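Local atomic coordinates of ribulose-bisphosphate carboxylase (Alicyclobacillus acidocaldarius subsp. acidocaldarius, PDB entry 4NAS), a protein that belongs to the RuBisCO large-chain family, pairing an N-terminal alpha/beta domain with a TIM-barrel domain, and holds bound calcium in this crystal. Residues B[109-114]-B[281-286]; B[238-243]-B[263-268]; B[371-376]-B[398-403]; B[89-94]-B[246-251]. All blocks are in the same frame, centred on the assembly; numbering follows the deposited sequence. Where two conformers were deposited one is given.

Overall arrangement
Contacts 1 and 4 both tie the N-terminal domain to the barrel domain of the same chain, one through strand 108-114 and the other through helix 91-99; their centres lie 16 Å apart. Contact 2 is within the barrel, joining neighbouring strands, and the H267 side chain is about 5 Å from a calcium ion, whose site includes carboxylated K176, D178 and E179. Contact 2 touches contact 4 directly, because V251 of helix 248-256 packs on V241 and V243, with V243 CG1 and V251 CG2 3.6 Å apart. Contact 3, a surface crossing of two late helices, is remote: its centre is about 28 Å from that of contact 2 and about 40 Å from that of contact 1.

Contact 1: residues B[109-114]-B[281-286]; sequences RLERLQ and GIAADI
L110 N donates to G281 O over 2.8 Å, and R109 CA lies against the same oxygen. One step on, A283 N gives L110 O a hydrogen bond of 2.9 Å (N-H...O 165°), to which I282 CA adds a minor CA-H...O contact. L110 and I282 therefore pair in parallel, with their side chains on one face of the sheet. From the other face R109 reaches out as an extended chain, CG trans to the backbone N (chi1 180°), and lays its guanidinium across A283, whose CA sits over one face, 3.8 Å from NH1. Several bonds fix the rotation of this flat group. NH1 makes a salt bridge of 2.9 Å with E111 OE2, tilted 17° out of the guanidinium plane, while NE and NH2 reach the carbonyls of Y280 and Y275. Water 1, at the guanidinium edge and in its plane, accepts from both R109 NH2 and A284 N, so the arginine is bridged to the first turn of helix 284-295. Two further waters lie between E111 O and the carboxylate of D285, which also bonds H322. On the L110 and L113 side of the strand, I286 crosses both leucines at about right angles; its CD1 lies 3.7 Å from E111 O and 4.2 Å from L110 CG, and its CG2 touches L113 CD1. E111 and R112 both face T16, a classic beta bulge, on a strand where the N-terminal domain's mixed sheet gains a short, weakly bonded parallel edge strand from the barrel domain.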
# COMPACT_ATOMS: atom_id res chain seq x y z
N ARG B 109 14.79 -5.90 -2.71
CA ARG B 109 14.33 -4.58 -2.26
C ARG B 109 14.53 -3.55 -3.35
O ARG B 109 15.62 -3.47 -3.94
CB ARG B 109 15.10 -4.19 -0.99
CG ARG B 109 14.77 -2.85 -0.38
CD ARG B 109 15.66 -2.62 0.87
NE ARG B 109 15.01 -1.80 1.88
CZ ARG B 109 15.31 -0.54 2.14
NH1 ARG B 109 16.26 0.08 1.45
NH2 ARG B 109 14.65 0.11 3.08
N LEU B 110 13.50 -2.75 -3.61
CA LEU B 110 13.61 -1.67 -4.60
C LEU B 110 14.31 -0.44 -4.01
O LEU B 110 13.81 0.18 -3.04
CB LEU B 110 12.21 -1.31 -5.12
CG LEU B 110 12.12 -0.15 -6.11
CD1 LEU B 110 12.85 -0.47 -7.42
CD2 LEU B 110 10.64 0.12 -6.38
N GLU B 111 15.45 -0.09 -4.60
CA GLU B 111 16.40 0.88 -4.06
C GLU B 111 16.35 2.21 -4.78
O GLU B 111 16.60 3.27 -4.20
CB GLU B 111 17.83 0.35 -4.20
CG GLU B 111 18.16 -0.88 -3.37
CD GLU B 111 18.45 -0.54 -1.93
OE1 GLU B 111 19.65 -0.57 -1.55
OE2 GLU B 111 17.50 -0.24 -1.19
N ARG B 112 16.06 2.16 -6.07
CA ARG B 112 16.11 3.36 -6.89
C ARG B 112 15.17 3.26 -8.09
O ARG B 112 15.02 2.19 -8.71
CB ARG B 112 17.54 3.65 -7.36
CG ARG B 112 17.67 4.97 -8.14
CD ARG B 112 19.08 5.22 -8.69
NE ARG B 112 19.19 6.58 -9.22
CZ ARG B 112 20.27 7.08 -9.82
NH1 ARG B 112 21.34 6.32 -9.97
NH2 ARG B 112 20.28 8.33 -10.26
N LEU B 113 14.52 4.39 -8.38
CA LEU B 113 13.74 4.53 -9.61
C LEU B 113 14.23 5.74 -10.38
O LEU B 113 14.13 6.88 -9.91
CB LEU B 113 12.26 4.70 -9.29
CG LEU B 113 11.52 3.46 -8.81
CD1 LEU B 113 10.09 3.86 -8.41
CD2 LEU B 113 11.49 2.34 -9.86
N GLN B 114 14.78 5.51 -11.55
CA GLN B 114 15.13 6.66 -12.39
C GLN B 114 14.03 6.86 -13.42
O GLN B 114 13.79 6.01 -14.27
CB GLN B 114 16.50 6.45 -13.05
CG GLN B 114 17.64 6.42 -12.03
CD GLN B 114 18.98 6.05 -12.64
OE1 GLN B 114 19.57 6.83 -13.39
NE2 GLN B 114 19.47 4.85 -12.31
N GLY B 281 11.35 -4.86 0.74
CA GLY B 281 10.51 -3.69 0.54
C GLY B 281 11.01 -2.63 -0.43
O GLY B 281 11.71 -2.92 -1.40
N ILE B 282 10.66 -1.38 -0.15
CA ILE B 282 10.99 -0.25 -0.98
C ILE B 282 11.68 0.80 -0.11
O ILE B 282 11.20 1.07 0.98
CB ILE B 282 9.71 0.39 -1.54
CG1 ILE B 282 8.86 -0.63 -2.29
CG2 ILE B 282 10.04 1.55 -2.46
CD1 ILE B 282 7.54 -0.09 -2.73
N ALA B 283 12.78 1.39 -0.59
CA ALA B 283 13.52 2.40 0.17
C ALA B 283 12.66 3.58 0.65
O ALA B 283 11.78 4.06 -0.07
CB ALA B 283 14.70 2.93 -0.64
N ALA B 284 12.95 4.06 1.85
CA ALA B 284 12.15 5.14 2.41
C ALA B 284 12.17 6.41 1.58
O ALA B 284 11.18 7.11 1.55
CB ALA B 284 12.55 5.44 3.84
N ASP B 285 13.26 6.70 0.88
CA ASP B 285 13.29 7.94 0.11
C ASP B 285 12.33 7.90 -1.09
O ASP B 285 11.88 8.94 -1.59
CB ASP B 285 14.70 8.30 -0.34
CG ASP B 285 15.30 7.24 -1.23
OD1 ASP B 285 15.51 6.12 -0.73
OD2 ASP B 285 15.54 7.53 -2.42
N ILE B 286 12.03 6.69 -1.55
CA ILE B 286 11.11 6.54 -2.66
C ILE B 286 9.70 6.70 -2.10
O ILE B 286 8.91 7.49 -2.59
CB ILE B 286 11.27 5.16 -3.36
CG1 ILE B 286 12.65 5.05 -4.03
CG2 ILE B 286 10.10 4.87 -4.37
CD1 ILE B 286 12.97 3.61 -4.52
O HOH W 1 15.44 2.98 3.01
O HOH W 2 17.33 4.66 -1.72
O HOH W 3 16.38 5.99 -4.30

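Contact 2: residues B[238-243]-B[263-268]; sequences ALLVNV and PILAHP
Strands 238-242 and 264-267 run parallel at 23°, their axes approaching to 4.6 Å, as adjacent strands of the TIM barrel linked by a beta-alpha-beta crossover through helix 248-256. The ladder alternates between the strands: L265 N donates to L239 O over 2.6 Å, V241 N to L265 O over 2.9 Å, and H267 N to V241 O over 2.8 Å, with L239 N bonded to P263 O at the start. Toward helix 248-256 the sheet carries L239, V241, I264 and A266. V241 CG2 meets I264 CG2 there, and V243 CG2 rests on A266 CB at 3.8 Å. The opposite face, with L240, L265, N242 and H267, looks into the barrel. L240 has CG trans to its backbone N (chi1 177°), and CD1 then lies between the L265 and H267 side chains, 3.8 Å from L265 CD2 and 3.7 Å from H267 CB. L240 and N242 both extend alongside H267, and the amide of A269 donates to H267 ND1, which helps set the ring's rotation. Around this end of the strands E179, a calcium ligand, touches both N242 and H267, and V96 of the second subunit packs on N242. The N242 amide stands at 79° to the imidazole plane, and its buried OD1, which has no hydrogen-bonding partner in the model, lies 3.6 Å from H267 ND1.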
# COMPACT_ATOMS: atom_id res chain seq x y z
N ALA B 238 -5.11 23.14 5.33
CA ALA B 238 -4.51 22.01 4.61
C ALA B 238 -5.34 20.76 4.86
O ALA B 238 -6.11 20.68 5.82
CB ALA B 238 -3.05 21.79 5.05
N LEU B 239 -5.20 19.79 3.97
CA LEU B 239 -5.72 18.45 4.19
C LEU B 239 -4.59 17.52 4.67
O LEU B 239 -3.56 17.38 4.00
CB LEU B 239 -6.34 17.90 2.90
CG LEU B 239 -7.38 18.77 2.18
CD1 LEU B 239 -7.88 18.07 0.92
CD2 LEU B 239 -8.56 19.12 3.08
N LEU B 240 -4.80 16.90 5.82
CA LEU B 240 -3.93 15.85 6.35
C LEU B 240 -4.33 14.54 5.67
O LEU B 240 -5.47 14.10 5.76
CB LEU B 240 -4.12 15.74 7.87
CG LEU B 240 -3.33 14.63 8.58
CD1 LEU B 240 -1.84 14.77 8.24
CD2 LEU B 240 -3.55 14.62 10.11
N VAL B 241 -3.40 13.93 4.93
CA VAL B 241 -3.74 12.71 4.22
C VAL B 241 -2.77 11.61 4.59
O VAL B 241 -1.54 11.78 4.48
CB VAL B 241 -3.75 12.92 2.68
CG1 VAL B 241 -4.20 11.65 1.97
CG2 VAL B 241 -4.68 14.05 2.29
N ASN B 242 -3.32 10.50 5.06
CA ASN B 242 -2.58 9.25 5.20
C ASN B 242 -2.37 8.58 3.84
O ASN B 242 -3.07 7.64 3.44
CB ASN B 242 -3.32 8.32 6.13
CG ASN B 242 -3.36 8.86 7.56
OD1 ASN B 242 -2.30 9.11 8.17
ND2 ASN B 242 -4.56 9.07 8.08
N VAL B 243 -1.38 9.09 3.13
CA VAL B 243 -1.23 8.74 1.71
C VAL B 243 -1.09 7.25 1.44
O VAL B 243 -1.75 6.67 0.54
CB VAL B 243 -0.03 9.49 1.13
CG1 VAL B 243 0.08 9.20 -0.37
CG2 VAL B 243 -0.23 10.99 1.37
N PRO B 263 -3.70 23.11 0.33
CA PRO B 263 -2.48 22.27 0.32
C PRO B 263 -2.71 20.88 0.91
O PRO B 263 -3.57 20.70 1.78
CB PRO B 263 -1.51 23.06 1.20
CG PRO B 263 -1.95 24.48 1.08
CD PRO B 263 -3.45 24.43 0.94
N ILE B 264 -1.94 19.90 0.43
CA ILE B 264 -1.96 18.57 1.00
C ILE B 264 -0.80 18.36 2.00
O ILE B 264 0.37 18.65 1.71
CB ILE B 264 -1.93 17.48 -0.11
CG1 ILE B 264 -3.23 17.56 -0.95
CG2 ILE B 264 -1.67 16.09 0.49
CD1 ILE B 264 -3.20 16.75 -2.23
N LEU B 265 -1.12 17.85 3.18
CA LEU B 265 -0.11 17.56 4.18
C LEU B 265 -0.00 16.03 4.25
O LEU B 265 -0.85 15.34 4.84
CB LEU B 265 -0.51 18.17 5.54
CG LEU B 265 0.26 17.75 6.81
CD1 LEU B 265 1.72 18.21 6.75
CD2 LEU B 265 -0.44 18.29 8.11
N ALA B 266 1.03 15.50 3.60
CA ALA B 266 1.26 14.05 3.54
C ALA B 266 1.80 13.44 4.84
O ALA B 266 2.92 13.73 5.28
CB ALA B 266 2.15 13.72 2.41
N HIS B 267 1.01 12.54 5.44
CA HIS B 267 1.46 11.90 6.68
C HIS B 267 2.01 10.50 6.34
O HIS B 267 1.45 9.81 5.52
CB HIS B 267 0.33 11.81 7.73
CG HIS B 267 0.80 11.31 9.07
ND1 HIS B 267 1.02 9.98 9.33
CD2 HIS B 267 1.17 11.98 10.20
CE1 HIS B 267 1.48 9.83 10.56
NE2 HIS B 267 1.60 11.03 11.11
N PRO B 268 3.12 10.08 6.98
CA PRO B 268 3.72 8.79 6.58
C PRO B 268 3.13 7.53 7.18
O PRO B 268 3.78 6.49 7.04
CB PRO B 268 5.17 8.92 7.07
CG PRO B 268 5.07 9.80 8.23
CD PRO B 268 4.01 10.83 7.88

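Contact 3: residues B[371-376]-B[398-403]; sequences ARMGGR and RPALRQ
M373, present as selenomethionine, carries the contact through its terminal methyl. CE lies 3.5 Å from A400 CA and 3.6 Å from A400 CB, so the end of the chain rests against the alanine. From another quarter Q403 OE1 comes to 3.7 Å of the same methyl, and the ring of P399 touches it more loosely. A second, smaller contact joins the methylene at the base of R376 to the alanine, with R376 CB and A400 CB 3.9 Å apart. The alanine methyl also lies 3.7 Å from the backbone oxygen M373 O; it thus fits between the selenomethionine and the next turn of helix 371-386. Bends at chi2 (-64°) and chi3 (-72°) curl the M373 chain so that SE-CE folds over A400, whereas Q403 extends beyond CG and delivers its amide at full length. Behind these side chains the two helices cross almost perpendicularly, at -94°, with their axes 8.4 Å apart at closest approach. Such an angle leaves little length for meeting, and the small A400 occupies the place where the backbones come nearest. In the next shell H367, from the loop before helix 371-386, touches M373 and Q403, while D380, further along that helix, packs on A400. The two segments thus meet without hydrogen bonds between them and rest mainly on apolar contact round the selenomethionine methyl and A400; polar support comes from outside them, from H367 NE2 bonded to A400 O and a weak bond of D380 OD2 with L401 N.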
# COMPACT_ATOMS: atom_id res chain seq x y z
N ALA B 371 1.15 24.84 26.03
CA ALA B 371 1.28 24.92 24.57
C ALA B 371 1.61 26.33 24.10
O ALA B 371 2.50 26.52 23.27
CB ALA B 371 -0.00 24.42 23.91
N ARG B 372 0.89 27.31 24.64
CA ARG B 372 1.13 28.71 24.29
C ARG B 372 2.60 29.07 24.39
O ARG B 372 3.20 29.58 23.44
CB ARG B 372 0.33 29.67 25.18
CG ARG B 372 0.66 31.12 24.85
CD ARG B 372 -0.21 32.13 25.58
NE ARG B 372 0.23 33.48 25.20
CZ ARG B 372 1.18 34.15 25.84
NH1 ARG B 372 1.77 33.63 26.91
NH2 ARG B 372 1.53 35.36 25.41
N MSE B 373 3.18 28.80 25.55
CA MSE B 373 4.60 29.00 25.76
C MSE B 373 5.45 28.11 24.87
O MSE B 373 6.51 28.52 24.42
CB MSE B 373 4.95 28.78 27.24
CG MSE B 373 4.31 29.82 28.15
SE MSE B 373 4.96 31.63 27.81
CE MSE B 373 6.74 31.40 28.55
N GLY B 374 4.97 26.88 24.60
CA GLY B 374 5.69 25.93 23.78
C GLY B 374 5.89 26.46 22.37
O GLY B 374 6.95 26.28 21.77
N GLY B 375 4.86 27.10 21.84
CA GLY B 375 4.97 27.77 20.56
C GLY B 375 5.88 28.99 20.58
O GLY B 375 6.73 29.15 19.69
N ARG B 376 5.72 29.85 21.59
CA ARG B 376 6.53 31.07 21.69
C ARG B 376 8.01 30.72 21.65
O ARG B 376 8.79 31.39 20.96
CB ARG B 376 6.18 31.86 22.96
CG ARG B 376 4.78 32.44 22.94
CD ARG B 376 4.44 33.14 24.23
NE ARG B 376 5.19 34.38 24.39
CZ ARG B 376 4.79 35.55 23.92
NH1 ARG B 376 3.63 35.64 23.27
NH2 ARG B 376 5.53 36.64 24.11
N ARG B 398 13.95 36.04 27.17
CA ARG B 398 12.79 35.31 26.68
C ARG B 398 12.54 34.05 27.50
O ARG B 398 13.16 33.02 27.27
CB ARG B 398 12.98 34.96 25.21
CG ARG B 398 13.08 36.18 24.31
CD ARG B 398 13.82 35.88 23.00
NE ARG B 398 13.98 37.10 22.21
CZ ARG B 398 14.90 38.02 22.45
NH1 ARG B 398 15.77 37.87 23.44
NH2 ARG B 398 14.96 39.11 21.69
N PRO B 399 11.62 34.14 28.49
CA PRO B 399 11.36 33.03 29.41
C PRO B 399 10.90 31.74 28.71
O PRO B 399 11.18 30.66 29.23
CB PRO B 399 10.27 33.59 30.33
CG PRO B 399 9.63 34.67 29.54
CD PRO B 399 10.73 35.28 28.74
N ALA B 400 10.22 31.84 27.58
CA ALA B 400 9.77 30.63 26.87
C ALA B 400 10.96 29.78 26.44
O ALA B 400 11.06 28.61 26.81
CB ALA B 400 8.90 31.00 25.68
N LEU B 401 11.86 30.39 25.67
CA LEU B 401 13.08 29.72 25.24
C LEU B 401 13.86 29.20 26.43
O LEU B 401 14.41 28.10 26.40
CB LEU B 401 13.95 30.67 24.42
CG LEU B 401 15.28 30.10 23.91
CD1 LEU B 401 15.04 28.90 22.99
CD2 LEU B 401 16.10 31.17 23.21
N ARG B 402 13.92 30.01 27.49
CA ARG B 402 14.61 29.65 28.72
C ARG B 402 14.12 28.31 29.28
O ARG B 402 14.91 27.40 29.54
CB ARG B 402 14.39 30.77 29.75
CG ARG B 402 14.90 30.50 31.13
CD ARG B 402 14.32 31.55 32.09
NE ARG B 402 13.09 31.10 32.74
CZ ARG B 402 12.17 31.91 33.25
NH1 ARG B 402 11.09 31.42 33.84
NH2 ARG B 402 12.31 33.23 33.16
N GLN B 403 12.81 28.19 29.46
CA GLN B 403 12.22 26.94 29.95
C GLN B 403 12.49 25.77 29.01
O GLN B 403 12.78 24.65 29.46
CB GLN B 403 10.71 27.12 30.18
CG GLN B 403 10.39 28.03 31.36
CD GLN B 403 8.90 28.19 31.60
OE1 GLN B 403 8.20 28.84 30.83
NE2 GLN B 403 8.41 27.61 32.71

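Contact 4: residues B[89-94]-B[246-251]; sequences GTFASL and YGYDVV
F91 and Y248 meet at about a right angle along their side chains, and the contact falls on the tyrosine's methylene. Y248 CB sits over one face of the F91 ring, 3.6 Å from its centroid, in a CH-pi contact. The two rings themselves are oblique, with their planes at 31°. D249 comes to F91 from a different direction, at the ring's edge, where OD1 lies 3.2 Å from F91 CD2; carboxylate and ring planes are 57° apart. With CG opposite its carbonyl carbon (chi1 -76°), D249 presents both oxygens to the first turn of helix 91-99. F91 N bonds to D249 OD1 and A92 N to D249 OD2, each over 2.8 Å and each on the syn side, so one carboxylate spans two successive amides. Its negative charge at this helix start is probably favoured by the helix dipole. The turn is also capped from within: T90, the N-cap residue, takes S93 N on OG1, which also hydrogen-bonds N88 OD1, and S93 OG returns a bond of 2.7 Å to T90 O. Y248 OH is held by V287 O, anchoring the tyrosine to helix 284-295, where L294 and A295 also pack on F91. A92 meets Y246 of the second subunit and D249 meets V221 of that subunit. Helix 91-99 of the N-terminal domain thus docks on barrel helices 248-256 and 284-295 beside the dimer interface.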
# COMPACT_ATOMS: atom_id res chain seq x y z
N GLY B 89 0.38 5.95 -16.97
CA GLY B 89 0.35 7.20 -16.21
C GLY B 89 -0.18 7.16 -14.78
O GLY B 89 -0.57 8.20 -14.23
N THR B 90 -0.22 5.97 -14.18
CA THR B 90 -0.69 5.84 -12.79
C THR B 90 0.33 5.17 -11.89
O THR B 90 1.20 4.43 -12.35
CB THR B 90 -1.98 5.02 -12.71
OG1 THR B 90 -1.74 3.72 -13.29
CG2 THR B 90 -3.14 5.75 -13.43
N PHE B 91 0.21 5.43 -10.59
CA PHE B 91 1.09 4.75 -9.65
C PHE B 91 0.86 3.23 -9.68
O PHE B 91 1.82 2.45 -9.53
CB PHE B 91 0.89 5.28 -8.24
CG PHE B 91 1.35 6.69 -8.08
CD1 PHE B 91 2.67 6.96 -7.78
CD2 PHE B 91 0.47 7.75 -8.27
CE1 PHE B 91 3.11 8.27 -7.64
CE2 PHE B 91 0.90 9.06 -8.13
CZ PHE B 91 2.22 9.31 -7.81
N ALA B 92 -0.38 2.80 -9.89
CA ALA B 92 -0.64 1.36 -10.01
C ALA B 92 0.20 0.72 -11.11
O ALA B 92 0.79 -0.34 -10.91
CB ALA B 92 -2.11 1.09 -10.27
N SER B 93 0.23 1.34 -12.28
CA SER B 93 0.94 0.74 -13.41
C SER B 93 2.42 0.71 -13.09
O SER B 93 3.09 -0.29 -13.32
CB SER B 93 0.72 1.55 -14.68
OG SER B 93 1.36 2.81 -14.54
N LEU B 94 2.92 1.80 -12.52
CA LEU B 94 4.31 1.91 -12.16
C LEU B 94 4.72 0.84 -11.14
O LEU B 94 5.67 0.08 -11.36
CB LEU B 94 4.58 3.32 -11.62
CG LEU B 94 6.01 3.49 -11.09
CD1 LEU B 94 7.02 3.26 -12.24
CD2 LEU B 94 6.21 4.87 -10.43
N TYR B 246 -4.23 5.17 1.90
CA TYR B 246 -5.27 5.35 0.89
C TYR B 246 -4.80 4.90 -0.49
O TYR B 246 -5.59 4.42 -1.30
CB TYR B 246 -5.71 6.80 0.83
CG TYR B 246 -6.88 7.11 1.72
CD1 TYR B 246 -8.13 6.55 1.47
CD2 TYR B 246 -6.75 7.98 2.79
CE1 TYR B 246 -9.21 6.83 2.28
CE2 TYR B 246 -7.85 8.28 3.62
CZ TYR B 246 -9.07 7.70 3.35
OH TYR B 246 -10.17 7.99 4.12
N GLY B 247 -3.50 5.05 -0.75
CA GLY B 247 -2.94 4.75 -2.05
C GLY B 247 -2.54 5.99 -2.82
O GLY B 247 -3.25 6.99 -2.77
N TYR B 248 -1.46 5.92 -3.60
CA TYR B 248 -0.94 7.14 -4.23
C TYR B 248 -1.85 7.70 -5.32
O TYR B 248 -1.92 8.92 -5.52
CB TYR B 248 0.49 6.95 -4.77
CG TYR B 248 1.56 6.69 -3.73
CD1 TYR B 248 2.25 7.74 -3.12
CD2 TYR B 248 1.90 5.40 -3.38
CE1 TYR B 248 3.22 7.52 -2.18
CE2 TYR B 248 2.88 5.15 -2.42
CZ TYR B 248 3.55 6.22 -1.84
OH TYR B 248 4.53 5.98 -0.89
N ASP B 249 -2.51 6.81 -6.05
CA ASP B 249 -3.41 7.24 -7.12
C ASP B 249 -4.61 7.97 -6.57
O ASP B 249 -5.11 8.88 -7.23
CB ASP B 249 -3.88 6.07 -7.98
CG ASP B 249 -2.81 5.61 -8.94
OD1 ASP B 249 -2.19 6.47 -9.61
OD2 ASP B 249 -2.57 4.38 -9.00
N VAL B 250 -5.08 7.55 -5.40
CA VAL B 250 -6.17 8.22 -4.71
C VAL B 250 -5.78 9.66 -4.44
O VAL B 250 -6.52 10.59 -4.79
CB VAL B 250 -6.53 7.56 -3.36
CG1 VAL B 250 -7.30 8.53 -2.49
CG2 VAL B 250 -7.37 6.32 -3.55
N VAL B 251 -4.62 9.84 -3.80
CA VAL B 251 -4.09 11.17 -3.51
C VAL B 251 -3.80 11.99 -4.77
O VAL B 251 -4.00 13.21 -4.78
CB VAL B 251 -2.83 11.09 -2.59
CG1 VAL B 251 -2.30 12.48 -2.25
CG2 VAL B 251 -3.21 10.35 -1.31